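Long-range contact in D-mannose isomerase (Marinomonas mediterranea, PDB 5X32), which catalyses the reversible isomerization of D-mannose to D-fructose and, less efficiently, acts on D-lyxose: residues L196-Q208 / L259-Y271. Numbering follows the deposited sequence.
Sequences LDRAKLLAKNICQ and LLMLDKRSPENWY
Lys200 reaches from helix 193-212 to the loop after helix 249-265, where its NZ forms a salt bridge with Glu268 OE1 at 2.5 Å. The same ammonium donates to Ser266 OG and to the carbonyl of that serine, Lys200 NZ to Ser266 O being 2.8 Å. The carbonyl bond comes from above the peptide plane, with a C=O...donor angle of 122°. Three acceptors thus grip one nitrogen. A bend in the lysine chain at chi3 turns its end toward them, while the Lys200 side chain crosses that of Tyr271 at about a right angle, its CE beside the hydroxyl OH.

Next to this polar cluster the two helices run roughly antiparallel, their segment axes 137° apart and 10.9 Å at closest approach. They belong to the helical (alpha/alpha) barrel of the N-acylglucosamine 2-epimerase family, and Cys207 lies about 9 Å, side chain to side chain, from His251, a probable proton donor/acceptor. Knobs-into-holes packing is seen at Leu262, which sits among Leu196, Ala199, Lys200 and Ala203; its CD2 meets Leu196 CD1 at 3.6 Å. Farther along, Leu259 CD2 touches Cys207 SG at 3.9 Å.

At the other end Trp270 has both faces covered: the Gln208 amide stacks on one, only 14° from parallel, with NE2 3.5 Å from Trp270 CD2, and Tyr271 points its CD1 edge at the centre of the opposite one. Gln208 CG adds a CH-pi contact 4.0 Å from the six-membered-ring centroid, and Cys207 CB meets the ring edge. With an alanine here instead of Trp270, the Gln208 amide is likely to lose its stacking surface and be freer to turn. On the side of helix 173-190, Leu196 also packs on Phe187, and Arg265 forms a salt bridge with Asp188.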
loop_
_atom_site.group_PDB
_atom_site.type_symbol
_atom_site.label_atom_id
_atom_site.label_comp_id
_atom_site.label_asym_id
_atom_site.label_seq_id
_atom_site.Cartn_x
_atom_site.Cartn_y
_atom_site.Cartn_z
ATOM N N LEU A 196 -12.262 -7.373 11.047
ATOM C CA LEU A 196 -11.759 -6.313 11.908
ATOM C C LEU A 196 -10.991 -6.926 13.066
ATOM O O LEU A 196 -9.957 -6.386 13.478
ATOM C CB LEU A 196 -12.893 -5.415 12.402
ATOM C CG LEU A 196 -12.489 -4.280 13.345
ATOM C CD1 LEU A 196 -11.377 -3.443 12.746
ATOM C CD2 LEU A 196 -13.690 -3.396 13.643
ATOM N N ASP A 197 -11.464 -8.062 13.579
ATOM C CA ASP A 197 -10.767 -8.682 14.704
ATOM C C ASP A 197 -9.388 -9.198 14.278
ATOM O O ASP A 197 -8.386 -9.059 15.012
ATOM C CB ASP A 197 -11.605 -9.811 15.295
ATOM C CG ASP A 197 -12.824 -9.296 16.052
ATOM O OD1 ASP A 197 -12.848 -8.092 16.401
ATOM O OD2 ASP A 197 -13.778 -10.085 16.262
ATOM N N ARG A 198 -9.308 -9.728 13.064
ATOM C CA ARG A 198 -8.013 -10.197 12.579
ATOM C C ARG A 198 -7.071 -8.989 12.326
ATOM O O ARG A 198 -5.873 -9.032 12.651
ATOM C CB ARG A 198 -8.196 -11.055 11.322
ATOM C CG ARG A 198 -6.916 -11.606 10.747
ATOM C CD ARG A 198 -6.090 -12.348 11.771
ATOM N NE ARG A 198 -6.808 -13.454 12.401
ATOM C CZ ARG A 198 -6.813 -14.700 11.931
ATOM N NH1 ARG A 198 -6.160 -15.001 10.818
ATOM N NH2 ARG A 198 -7.487 -15.646 12.557
ATOM N N ALA A 199 -7.617 -7.909 11.769
ATOM C CA ALA A 199 -6.817 -6.720 11.527
ATOM C C ALA A 199 -6.236 -6.229 12.831
ATOM O O ALA A 199 -5.038 -5.948 12.911
ATOM C CB ALA A 199 -7.641 -5.623 10.873
ATOM N N LYS A 200 -7.055 -6.175 13.877
ATOM C CA LYS A 200 -6.538 -5.671 15.148
ATOM C C LYS A 200 -5.507 -6.596 15.786
ATOM O O LYS A 200 -4.559 -6.125 16.441
ATOM C CB LYS A 200 -7.686 -5.392 16.107
ATOM C CG LYS A 200 -8.753 -4.512 15.493
ATOM C CD LYS A 200 -9.838 -4.184 16.491
ATOM C CE LYS A 200 -9.228 -3.951 17.855
ATOM N NZ LYS A 200 -10.094 -3.127 18.724
ATOM N N LEU A 201 -5.669 -7.899 15.571
ATOM C CA LEU A 201 -4.696 -8.866 16.084
ATOM C C LEU A 201 -3.334 -8.713 15.394
ATOM O O LEU A 201 -2.281 -8.768 16.042
ATOM C CB LEU A 201 -5.218 -10.293 15.911
ATOM C CG LEU A 201 -4.307 -11.428 16.391
ATOM C CD1 LEU A 201 -3.808 -11.204 17.799
ATOM C CD2 LEU A 201 -4.989 -12.788 16.261
ATOM N N LEU A 202 -3.368 -8.529 14.075
ATOM C CA LEU A 202 -2.162 -8.311 13.289
ATOM C C LEU A 202 -1.486 -7.019 13.735
ATOM O O LEU A 202 -0.259 -6.966 13.940
ATOM C CB LEU A 202 -2.500 -8.271 11.798
ATOM C CG LEU A 202 -3.008 -9.598 11.240
ATOM C CD1 LEU A 202 -3.474 -9.479 9.798
ATOM C CD2 LEU A 202 -1.915 -10.641 11.372
ATOM N N ALA A 203 -2.303 -5.978 13.876
ATOM C CA ALA A 203 -1.821 -4.687 14.351
ATOM C C ALA A 203 -1.091 -4.860 15.665
ATOM O O ALA A 203 0.045 -4.413 15.791
ATOM C CB ALA A 203 -2.973 -3.696 14.510
ATOM N N LYS A 204 -1.726 -5.541 16.625
ATOM C CA LYS A 204 -1.116 -5.751 17.940
ATOM C C LYS A 204 0.197 -6.514 17.824
ATOM O O LYS A 204 1.202 -6.155 18.463
ATOM C CB LYS A 204 -2.054 -6.501 18.887
ATOM C CG LYS A 204 -1.412 -6.795 20.254
ATOM C CD LYS A 204 -2.399 -6.731 21.404
ATOM C CE LYS A 204 -2.538 -5.311 21.921
ATOM N NZ LYS A 204 -3.747 -5.060 22.743
ATOM N N ASN A 205 0.161 -7.609 17.066
ATOM C CA ASN A 205 1.314 -8.491 16.950
ATOM C C ASN A 205 2.540 -7.902 16.280
ATOM O O ASN A 205 3.679 -8.240 16.639
ATOM C CB ASN A 205 0.903 -9.765 16.243
ATOM C CG ASN A 205 0.262 -10.718 17.192
ATOM O OD1 ASN A 205 0.744 -10.855 18.317
ATOM N ND2 ASN A 205 -0.827 -11.371 16.780
ATOM N N ILE A 206 2.314 -6.995 15.340
ATOM C CA ILE A 206 3.421 -6.398 14.620
ATOM C C ILE A 206 3.880 -5.159 15.385
ATOM O O ILE A 206 5.070 -5.005 15.700
ATOM C CB ILE A 206 3.027 -6.042 13.169
ATOM C CG1 ILE A 206 2.723 -7.314 12.382
ATOM C CG2 ILE A 206 4.139 -5.273 12.494
ATOM C CD1 ILE A 206 3.936 -8.173 12.181
ATOM N N CYS A 207 2.926 -4.292 15.708
ATOM C CA CYS A 207 3.247 -3.032 16.352
ATOM C C CYS A 207 3.577 -3.125 17.839
ATOM O O CYS A 207 4.233 -2.239 18.362
ATOM C CB CYS A 207 2.086 -2.059 16.171
ATOM S SG CYS A 207 1.924 -1.516 14.485
ATOM N N GLN A 208 3.141 -4.178 18.527
ATOM C CA GLN A 208 3.582 -4.350 19.904
ATOM C C GLN A 208 4.599 -5.466 20.039
ATOM O O GLN A 208 5.772 -5.199 20.312
ATOM C CB GLN A 208 2.398 -4.587 20.826
ATOM C CG GLN A 208 1.778 -3.280 21.163
ATOM C CD GLN A 208 0.775 -3.335 22.286
ATOM O OE1 GLN A 208 0.036 -4.292 22.417
ATOM N NE2 GLN A 208 0.748 -2.279 23.112
ATOM N N LEU A 259 -2.839 2.167 12.512
ATOM C CA LEU A 259 -3.264 2.263 13.911
ATOM C C LEU A 259 -4.347 3.312 14.105
ATOM O O LEU A 259 -5.293 3.082 14.843
ATOM C CB LEU A 259 -2.093 2.601 14.827
ATOM C CG LEU A 259 -0.986 1.547 14.823
ATOM C CD1 LEU A 259 0.122 1.885 15.832
ATOM C CD2 LEU A 259 -1.531 0.133 14.992
ATOM N N LEU A 260 -4.219 4.466 13.459
ATOM C CA LEU A 260 -5.222 5.507 13.685
ATOM C C LEU A 260 -6.540 5.119 13.003
ATOM O O LEU A 260 -7.646 5.359 13.523
ATOM C CB LEU A 260 -4.697 6.868 13.208
ATOM C CG LEU A 260 -3.430 7.254 13.982
ATOM C CD1 LEU A 260 -2.839 8.567 13.560
ATOM C CD2 LEU A 260 -3.695 7.281 15.466
ATOM N N MET A 261 -6.419 4.473 11.854
ATOM C CA MET A 261 -7.587 3.976 11.152
ATOM C C MET A 261 -8.331 2.906 11.996
ATOM O O MET A 261 -9.557 2.885 12.051
ATOM C CB MET A 261 -7.155 3.431 9.803
ATOM C CG MET A 261 -6.789 4.495 8.783
ATOM S SD MET A 261 -6.272 3.732 7.228
ATOM C CE MET A 261 -7.781 2.903 6.701
ATOM N N LEU A 262 -7.580 2.047 12.671
ATOM C CA LEU A 262 -8.158 1.056 13.563
ATOM C C LEU A 262 -8.734 1.733 14.803
ATOM O O LEU A 262 -9.758 1.326 15.332
ATOM C CB LEU A 262 -7.095 0.051 13.975
ATOM C CG LEU A 262 -6.841 -1.044 12.953
ATOM C CD1 LEU A 262 -5.739 -1.937 13.464
ATOM C CD2 LEU A 262 -8.111 -1.834 12.669
ATOM N N ASP A 263 -8.082 2.796 15.250
ATOM C CA ASP A 263 -8.510 3.505 16.441
ATOM C C ASP A 263 -9.839 4.204 16.197
ATOM O O ASP A 263 -10.535 4.552 17.157
ATOM C CB ASP A 263 -7.451 4.507 16.901
ATOM C CG ASP A 263 -7.660 4.944 18.334
ATOM O OD1 ASP A 263 -8.483 4.308 19.028
ATOM O OD2 ASP A 263 -6.971 5.884 18.780
ATOM N N LYS A 264 -10.201 4.448 14.936
ATOM C CA LYS A 264 -11.520 5.043 14.749
ATOM C C LYS A 264 -12.567 3.954 14.584
ATOM O O LYS A 264 -13.729 4.157 14.921
ATOM C CB LYS A 264 -11.535 5.966 13.522
ATOM C CG LYS A 264 -12.839 5.999 12.650
ATOM C CD LYS A 264 -14.179 6.392 13.307
ATOM C CE LYS A 264 -15.219 6.752 12.240
ATOM N NZ LYS A 264 -15.467 5.601 11.259
ATOM N N ARG A 265 -12.160 2.762 14.182
ATOM C CA ARG A 265 -13.138 1.697 14.010
ATOM C C ARG A 265 -13.402 0.954 15.306
ATOM O O ARG A 265 -14.549 0.775 15.712
ATOM C CB ARG A 265 -12.680 0.730 12.922
ATOM C CG ARG A 265 -12.262 1.455 11.682
ATOM C CD ARG A 265 -12.023 0.550 10.490
ATOM N NE ARG A 265 -11.418 1.307 9.402
ATOM C CZ ARG A 265 -12.026 2.266 8.713
ATOM N NH1 ARG A 265 -13.279 2.600 8.985
ATOM N NH2 ARG A 265 -11.378 2.895 7.741
ATOM N N SER A 266 -12.337 0.546 15.974
ATOM C CA SER A 266 -12.461 -0.225 17.194
ATOM C C SER A 266 -11.337 0.204 18.130
ATOM O O SER A 266 -10.258 -0.396 18.128
ATOM C CB SER A 266 -12.411 -1.722 16.857
ATOM O OG SER A 266 -12.436 -2.553 17.999
ATOM N N PRO A 267 -11.582 1.275 18.910
ATOM C CA PRO A 267 -10.568 1.989 19.712
ATOM C C PRO A 267 -9.773 1.136 20.700
ATOM O O PRO A 267 -10.243 0.109 21.165
ATOM C CB PRO A 267 -11.379 3.040 20.469
ATOM C CG PRO A 267 -12.694 3.134 19.792
ATOM C CD PRO A 267 -12.924 1.881 19.011
ATOM N N GLU A 268 -8.566 1.594 21.007
ATOM C CA GLU A 268 -7.621 0.894 21.867
ATOM C C GLU A 268 -6.623 1.923 22.387
ATOM O O GLU A 268 -6.060 2.686 21.595
ATOM C CB GLU A 268 -6.895 -0.211 21.104
ATOM C CG GLU A 268 -6.788 -1.524 21.852
ATOM C CD GLU A 268 -8.033 -2.381 21.691
ATOM O OE1 GLU A 268 -8.393 -2.716 20.544
ATOM O OE2 GLU A 268 -8.661 -2.720 22.709
ATOM N N ASN A 269 -6.386 1.952 23.698
ATOM C CA ASN A 269 -5.711 3.104 24.280
ATOM C C ASN A 269 -4.206 3.208 23.957
ATOM O O ASN A 269 -3.590 4.236 24.245
ATOM C CB ASN A 269 -5.946 3.178 25.806
ATOM C CG ASN A 269 -5.321 2.024 26.587
ATOM O OD1 ASN A 269 -4.417 1.333 26.105
ATOM N ND2 ASN A 269 -5.765 1.857 27.837
ATOM N N TRP A 270 -3.611 2.175 23.364
ATOM C CA TRP A 270 -2.203 2.264 22.949
ATOM C C TRP A 270 -2.026 2.712 21.482
ATOM O O TRP A 270 -0.915 3.063 21.062
ATOM C CB TRP A 270 -1.489 0.922 23.152
ATOM C CG TRP A 270 -2.000 -0.203 22.272
ATOM C CD1 TRP A 270 -3.010 -1.062 22.565
ATOM C CD2 TRP A 270 -1.504 -0.597 20.977
ATOM N NE1 TRP A 270 -3.189 -1.957 21.539
ATOM C CE2 TRP A 270 -2.276 -1.695 20.553
ATOM C CE3 TRP A 270 -0.495 -0.122 20.136
ATOM C CZ2 TRP A 270 -2.065 -2.332 19.326
ATOM C CZ3 TRP A 270 -0.295 -0.756 18.908
ATOM C CH2 TRP A 270 -1.074 -1.848 18.524
ATOM N N TYR A 271 -3.117 2.715 20.714
ATOM C CA TYR A 271 -3.055 3.049 19.288
ATOM C C TYR A 271 -2.401 4.407 19.032
ATOM O O TYR A 271 -1.382 4.498 18.335
ATOM C CB TYR A 271 -4.450 3.037 18.680
ATOM C CG TYR A 271 -4.954 1.660 18.351
ATOM C CD1 TYR A 271 -4.123 0.553 18.450
ATOM C CD2 TYR A 271 -6.271 1.459 17.939
ATOM C CE1 TYR A 271 -4.592 -0.714 18.140
ATOM C CE2 TYR A 271 -6.743 0.205 17.631
ATOM C CZ TYR A 271 -5.901 -0.881 17.737
ATOM O OH TYR A 271 -6.359 -2.144 17.443
#